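Local structure of RagA protein (Porphyromonas gingivalis, 6SLN) at residues V185-S190 and G736-L741; S193-G196 and G202-F205. The protein probably imports nutrients across the bacterial outer membrane as a TonB-dependent receptor, a transmembrane beta-barrel closed from within by a plug domain. All coordinates share one frame; numbering follows the deposited sequence.

Contact 1 (V185-S190 and G736-L741); sequences VLKDAS and GVDLSL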
ATOM      1  N   VAL A 185     -18.719  12.813 -34.145  1.00 54.76           N
ATOM      2  CA  VAL A 185     -18.905  13.852 -33.144  1.00 57.74           C
ATOM      3  C   VAL A 185     -20.351  14.309 -33.233  1.00 61.39           C
ATOM      4  O   VAL A 185     -20.804  14.754 -34.294  1.00 66.93           O
ATOM      5  CB  VAL A 185     -17.916  15.014 -33.327  1.00 56.23           C
ATOM      6  CG1 VAL A 185     -18.111  16.064 -32.229  1.00 53.23           C
ATOM      7  CG2 VAL A 185     -16.496  14.475 -33.284  1.00 46.32           C
ATOM      8  N   LEU A 186     -21.078  14.159 -32.126  1.00 57.23           N
ATOM      9  CA  LEU A 186     -22.487  14.520 -32.046  1.00 56.15           C
ATOM     10  C   LEU A 186     -22.631  15.854 -31.319  1.00 57.00           C
ATOM     11  O   LEU A 186     -22.240  15.979 -30.151  1.00 51.71           O
ATOM     12  CB  LEU A 186     -23.283  13.431 -31.334  1.00 50.43           C
ATOM     13  CG  LEU A 186     -22.938  11.987 -31.655  1.00 49.25           C
ATOM     14  CD1 LEU A 186     -23.867  11.115 -30.890  1.00 40.65           C
ATOM     15  CD2 LEU A 186     -23.069  11.715 -33.134  1.00 57.13           C
ATOM     16  N   LYS A 187     -23.212  16.842 -32.004  1.00 57.68           N
ATOM     17  CA  LYS A 187     -23.183  18.216 -31.534  1.00 63.55           C
ATOM     18  C   LYS A 187     -24.495  18.721 -30.943  1.00 68.51           C
ATOM     19  O   LYS A 187     -24.457  19.663 -30.148  1.00 73.16           O
ATOM     20  CB  LYS A 187     -22.766  19.149 -32.682  1.00 61.49           C
ATOM     21  CG  LYS A 187     -21.546  18.659 -33.445  1.00 57.87           C
ATOM     22  CD  LYS A 187     -20.934  19.748 -34.339  1.00 52.57           C
ATOM     23  CE  LYS A 187     -20.811  19.276 -35.797  1.00 51.00           C
ATOM     24  NZ  LYS A 187     -20.289  20.322 -36.748  1.00 53.63           N
ATOM     25  N   ASP A 188     -25.638  18.135 -31.298  1.00 64.76           N
ATOM     26  CA  ASP A 188     -26.936  18.683 -30.923  1.00 66.08           C
ATOM     27  C   ASP A 188     -27.784  17.676 -30.150  1.00 66.22           C
ATOM     28  O   ASP A 188     -27.545  16.468 -30.169  1.00 72.86           O
ATOM     29  CB  ASP A 188     -27.714  19.137 -32.156  1.00 73.83           C
ATOM     30  CG  ASP A 188     -28.310  17.987 -32.897  1.00 78.32           C
ATOM     31  OD1 ASP A 188     -27.548  17.274 -33.569  1.00 80.84           O
ATOM     32  OD2 ASP A 188     -29.526  17.778 -32.790  1.00 82.34           O
ATOM     33  N   ALA A 189     -28.828  18.208 -29.508  1.00 61.76           N
ATOM     34  CA  ALA A 189     -29.638  17.435 -28.572  1.00 56.63           C
ATOM     35  C   ALA A 189     -30.378  16.292 -29.249  1.00 58.03           C
ATOM     36  O   ALA A 189     -30.707  15.291 -28.597  1.00 57.54           O
ATOM     37  CB  ALA A 189     -30.638  18.352 -27.874  1.00 57.07           C
ATOM     38  N   SER A 190     -30.682  16.428 -30.535  1.00 55.49           N
ATOM     39  CA  SER A 190     -31.333  15.326 -31.227  1.00 52.19           C
ATOM     40  C   SER A 190     -30.356  14.195 -31.488  1.00 59.78           C
ATOM     41  O   SER A 190     -30.755  13.026 -31.500  1.00 61.62           O
ATOM     42  CB  SER A 190     -31.940  15.817 -32.536  1.00 53.31           C
ATOM     43  OG  SER A 190     -32.397  14.750 -33.345  1.00 58.97           O
ATOM     44  N   GLY A 736     -23.639  30.383 -31.979  1.00 46.44           N
ATOM     45  CA  GLY A 736     -22.556  30.200 -32.923  1.00 51.57           C
ATOM     46  C   GLY A 736     -23.017  29.538 -34.204  1.00 55.81           C
ATOM     47  O   GLY A 736     -24.198  29.221 -34.380  1.00 62.47           O
ATOM     48  N   VAL A 737     -22.042  29.325 -35.097  1.00 54.09           N
ATOM     49  CA  VAL A 737     -22.264  28.837 -36.453  1.00 56.10           C
ATOM     50  C   VAL A 737     -21.293  27.697 -36.742  1.00 59.77           C
ATOM     51  O   VAL A 737     -20.158  27.702 -36.258  1.00 63.52           O
ATOM     52  CB  VAL A 737     -22.101  29.977 -37.473  1.00 57.11           C
ATOM     53  CG1 VAL A 737     -21.958  29.429 -38.877  1.00 56.40           C
ATOM     54  CG2 VAL A 737     -23.304  30.910 -37.385  1.00 63.91           C
ATOM     55  N   ASP A 738     -21.750  26.704 -37.505  1.00 60.03           N
ATOM     56  CA  ASP A 738     -20.964  25.536 -37.884  1.00 57.46           C
ATOM     57  C   ASP A 738     -20.919  25.479 -39.402  1.00 65.01           C
ATOM     58  O   ASP A 738     -21.945  25.220 -40.036  1.00 74.56           O
ATOM     59  CB  ASP A 738     -21.581  24.253 -37.331  1.00 57.27           C
ATOM     60  CG  ASP A 738     -21.068  23.895 -35.950  1.00 58.77           C
ATOM     61  OD1 ASP A 738     -21.314  22.744 -35.508  1.00 62.06           O
ATOM     62  OD2 ASP A 738     -20.438  24.758 -35.304  1.00 50.92           O
ATOM     63  N   LEU A 739     -19.745  25.698 -39.995  1.00 62.96           N
ATOM     64  CA  LEU A 739     -19.589  25.632 -41.444  1.00 62.76           C
ATOM     65  C   LEU A 739     -18.593  24.541 -41.807  1.00 59.74           C
ATOM     66  O   LEU A 739     -17.513  24.456 -41.213  1.00 56.25           O
ATOM     67  CB  LEU A 739     -19.139  26.973 -42.028  1.00 63.16           C
ATOM     68  CG  LEU A 739     -18.926  26.915 -43.543  1.00 67.60           C
ATOM     69  CD1 LEU A 739     -20.178  26.412 -44.247  1.00 74.88           C
ATOM     70  CD2 LEU A 739     -18.522  28.265 -44.092  1.00 68.62           C
ATOM     71  N   SER A 740     -18.955  23.716 -42.790  1.00 60.00           N
ATOM     72  CA  SER A 740     -18.143  22.579 -43.198  1.00 56.87           C
ATOM     73  C   SER A 740     -18.220  22.441 -44.712  1.00 64.99           C
ATOM     74  O   SER A 740     -19.312  22.479 -45.288  1.00 69.11           O
ATOM     75  CB  SER A 740     -18.619  21.301 -42.483  1.00 57.44           C
ATOM     76  OG  SER A 740     -18.193  20.134 -43.150  1.00 61.68           O
ATOM     77  N   LEU A 741     -17.054  22.323 -45.352  1.00 68.07           N
ATOM     78  CA  LEU A 741     -16.942  22.215 -46.802  1.00 71.57           C
ATOM     79  C   LEU A 741     -15.981  21.094 -47.163  1.00 74.53           C
ATOM     80  O   LEU A 741     -14.926  20.937 -46.541  1.00 78.51           O
ATOM     81  CB  LEU A 741     -16.442  23.513 -47.428  1.00 74.26           C
ATOM     82  CG  LEU A 741     -17.036  24.783 -46.834  1.00 76.38           C
ATOM     83  CD1 LEU A 741     -16.226  25.985 -47.279  1.00 73.45           C
ATOM     84  CD2 LEU A 741     -18.514  24.918 -47.224  1.00 76.66           C
TER

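Contact 2 (S193-G196 and G202-F205); sequences SIYG and GVVF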
ATOM      1  N   SER A 193     -29.333  11.991 -27.893  1.00 61.17           N
ATOM      2  CA  SER A 193     -30.475  11.731 -27.026  1.00 59.41           C
ATOM      3  C   SER A 193     -30.369  10.421 -26.241  1.00 62.90           C
ATOM      4  O   SER A 193     -30.996  10.307 -25.181  1.00 63.16           O
ATOM      5  CB  SER A 193     -31.753  11.753 -27.849  1.00 58.96           C
ATOM      6  OG  SER A 193     -31.574  11.062 -29.065  1.00 66.55           O
ATOM      7  N   ILE A 194     -29.575   9.447 -26.694  1.00 57.39           N
ATOM      8  CA  ILE A 194     -29.476   8.166 -25.997  1.00 60.41           C
ATOM      9  C   ILE A 194     -28.277   8.101 -25.040  1.00 62.40           C
ATOM     10  O   ILE A 194     -28.002   7.040 -24.477  1.00 62.41           O
ATOM     11  CB  ILE A 194     -29.452   7.000 -26.997  1.00 61.60           C
ATOM     12  CG1 ILE A 194     -28.115   6.948 -27.732  1.00 66.78           C
ATOM     13  CG2 ILE A 194     -30.594   7.136 -27.982  1.00 58.25           C
ATOM     14  CD1 ILE A 194     -28.092   5.983 -28.918  1.00 69.55           C
ATOM     15  N   TYR A 195     -27.587   9.216 -24.809  1.00 66.15           N
ATOM     16  CA  TYR A 195     -26.493   9.302 -23.843  1.00 59.82           C
ATOM     17  C   TYR A 195     -26.891  10.247 -22.710  1.00 62.08           C
ATOM     18  O   TYR A 195     -27.812  11.060 -22.851  1.00 68.90           O
ATOM     19  CB  TYR A 195     -25.194   9.755 -24.541  1.00 53.04           C
ATOM     20  CG  TYR A 195     -25.010   9.007 -25.841  1.00 56.52           C
ATOM     21  CD1 TYR A 195     -24.539   7.708 -25.847  1.00 65.63           C
ATOM     22  CD2 TYR A 195     -25.388   9.566 -27.051  1.00 63.71           C
ATOM     23  CE1 TYR A 195     -24.398   6.994 -27.026  1.00 71.24           C
ATOM     24  CE2 TYR A 195     -25.267   8.857 -28.237  1.00 68.46           C
ATOM     25  CZ  TYR A 195     -24.768   7.568 -28.218  1.00 72.23           C
ATOM     26  OH  TYR A 195     -24.637   6.851 -29.388  1.00 73.68           O
ATOM     27  N   GLY A 196     -26.222  10.128 -21.563  1.00 57.49           N
ATOM     28  CA  GLY A 196     -26.688  10.958 -20.469  1.00 68.00           C
ATOM     29  C   GLY A 196     -25.858  11.210 -19.226  1.00 75.01           C
ATOM     30  O   GLY A 196     -26.426  11.505 -18.171  1.00 81.04           O
ATOM     31  N   GLY A 202     -21.727  17.295 -25.775  1.00 43.74           N
ATOM     32  CA  GLY A 202     -21.485  16.566 -26.995  1.00 45.72           C
ATOM     33  C   GLY A 202     -21.045  15.149 -26.700  1.00 46.92           C
ATOM     34  O   GLY A 202     -20.749  14.767 -25.564  1.00 46.66           O
ATOM     35  N   VAL A 203     -21.009  14.346 -27.747  1.00 44.22           N
ATOM     36  CA  VAL A 203     -20.633  12.951 -27.588  1.00 56.73           C
ATOM     37  C   VAL A 203     -19.619  12.603 -28.665  1.00 51.52           C
ATOM     38  O   VAL A 203     -19.848  12.867 -29.848  1.00 59.61           O
ATOM     39  CB  VAL A 203     -21.862  12.023 -27.650  1.00 59.37           C
ATOM     40  CG1 VAL A 203     -21.415  10.585 -27.808  1.00 63.57           C
ATOM     41  CG2 VAL A 203     -22.706  12.183 -26.390  1.00 52.82           C
ATOM     42  N   VAL A 204     -18.490  12.045 -28.252  1.00 43.81           N
ATOM     43  CA  VAL A 204     -17.449  11.587 -29.164  1.00 50.23           C
ATOM     44  C   VAL A 204     -17.545  10.074 -29.195  1.00 51.62           C
ATOM     45  O   VAL A 204     -17.206   9.400 -28.216  1.00 52.51           O
ATOM     46  CB  VAL A 204     -16.048  12.047 -28.728  1.00 49.05           C
ATOM     47  CG1 VAL A 204     -15.037  11.825 -29.840  1.00 41.22           C
ATOM     48  CG2 VAL A 204     -16.067  13.511 -28.298  1.00 48.63           C
ATOM     49  N   PHE A 205     -18.030   9.537 -30.302  1.00 51.85           N
ATOM     50  CA  PHE A 205     -18.188   8.100 -30.462  1.00 59.39           C
ATOM     51  C   PHE A 205     -17.043   7.555 -31.310  1.00 56.38           C
ATOM     52  O   PHE A 205     -16.903   7.923 -32.482  1.00 60.20           O
ATOM     53  CB  PHE A 205     -19.532   7.778 -31.104  1.00 63.96           C
ATOM     54  CG  PHE A 205     -19.950   6.356 -30.935  1.00 67.03           C
ATOM     55  CD1 PHE A 205     -19.509   5.382 -31.815  1.00 69.00           C
ATOM     56  CD2 PHE A 205     -20.779   5.987 -29.892  1.00 62.39           C
ATOM     57  CE1 PHE A 205     -19.895   4.070 -31.662  1.00 67.62           C
ATOM     58  CE2 PHE A 205     -21.171   4.677 -29.739  1.00 63.74           C
ATOM     59  CZ  PHE A 205     -20.728   3.716 -30.624  1.00 64.01           C
TER

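Contact 1 (V185-S190 and G736-L741)
Asp738 OD1 takes two hydrogen bonds, one from Lys187 NZ across the contact at 2.9 Å and one from His147 NE2. The first is also a salt bridge, and it ties the plug domain of this TonB-dependent receptor to the wall of the barrel around it. Lys187 follows directly on plug strand 180-186, whereas Asp738 belongs to barrel strand 732-746. The two backbones stay well apart, with 9.9 Å from Lys187 CA to Asp738 CA, so the gap is spanned by side chains alone. Both point their CB toward the other segment, and the two side chains come at each other from opposite directions. In Lys187, CG lies anti to the carbonyl carbon, and a bend at chi3 (-125°) brings NZ to Asp738 OD1. The ammonium does not meet the carboxylate in its plane: NZ sits above it, 48° out. OD2 has no close contact with the lysine and accepts from Asn760 ND2, so each carboxylate oxygen has its own set of donors and the group's rotation should be well fixed. Lys187 NZ has a second partner as well, donating to the backbone Ala127 O. Both residues are buried, and the attraction of opposite charges, together with the bonds from His147 and Asn760 and to Ala127 O, probably offsets part of the cost of burying an ion pair at the plug-barrel interface; the aspartate is probably kept ionised by this setting. Just past Lys187 the chain makes an Asx turn, in which Ser190 N donates to Asp188 OD2 at 2.9 Å. That donor, too, approaches from above its carboxylate, 56° out of the plane.

Contact 2 (S193-G196 and G202-F205)
Tyr195 and Val203 are the residues whose CA atoms lie nearest across the segments, 7.9 Å apart, where the irregular loop 193-196 passes alongside the start of strand 203-208. Gly202 leads into that strand with a positive phi (94°), a backbone conformation that comes easily to a residue without CB. The strand's alternation then sends the CB atoms of Val203 and Phe205 toward the loop, and Tyr195 points its own CB back toward the strand. With this the short plug-domain connection is folded against the strand it feeds. The main touch is a CH-pi contact: Val203 CG1 stands over one face of the tyrosine ring, 4.2 Å from the Tyr195 ring centroid, and lies 13° off the normal. The other methyl works lower down the side chain, Val203 CG2 packing at 3.8 Å against Tyr195 CD2 and reaching almost as near to CB. Valine can use both branches because CG1 is anti to the backbone N (chi1 167°) while CG2 is anti to the carbonyl carbon, so both methyls lie on one side of the ring, CG1 over its face and CG2 toward its root at CB and CG. On the opposite face the tyrosine is backed by its own neighbour, with Ile194 CG1 offset toward the rim, so the ring is held between two aliphatic groups. Farther out, Tyr195 OH comes obliquely to the Phe205 ring at 4.0 Å from Phe205 CD2; the two side chains cross at about a right angle. The contact between the segments is thus essentially apolar. Around it, Ile161 of strand 159-162 touches Tyr195, Val203 and Phe205 alike, and Leu186 of strand 180-186 packs on Tyr195 and Val203. On the barrel side, Ile194 rests on Phe573 and Arg575 of strand 561-580.

Both contacts draw on the plug sheet, in which strands 180-186 and 203-208 are antiparallel neighbours, and their centres lie about 13 Å apart. They meet at Leu186, whose N is probably hydrogen-bonded to Val203 O at 2.9 Å and whose CD1 packs at 3.8 Å on Tyr195 CE2. Contact 1 is fully buried and joins plug to barrel across 545 intervening residues, through charge and hydrogen bonding. Contact 2, only partly buried, is nested within that long excursion, spans five residues and stays inside the plug, relying on methyl and ring packing. Here the plug-barrel link is an ion pair, while the loop-to-strand contact within the plug is apolar.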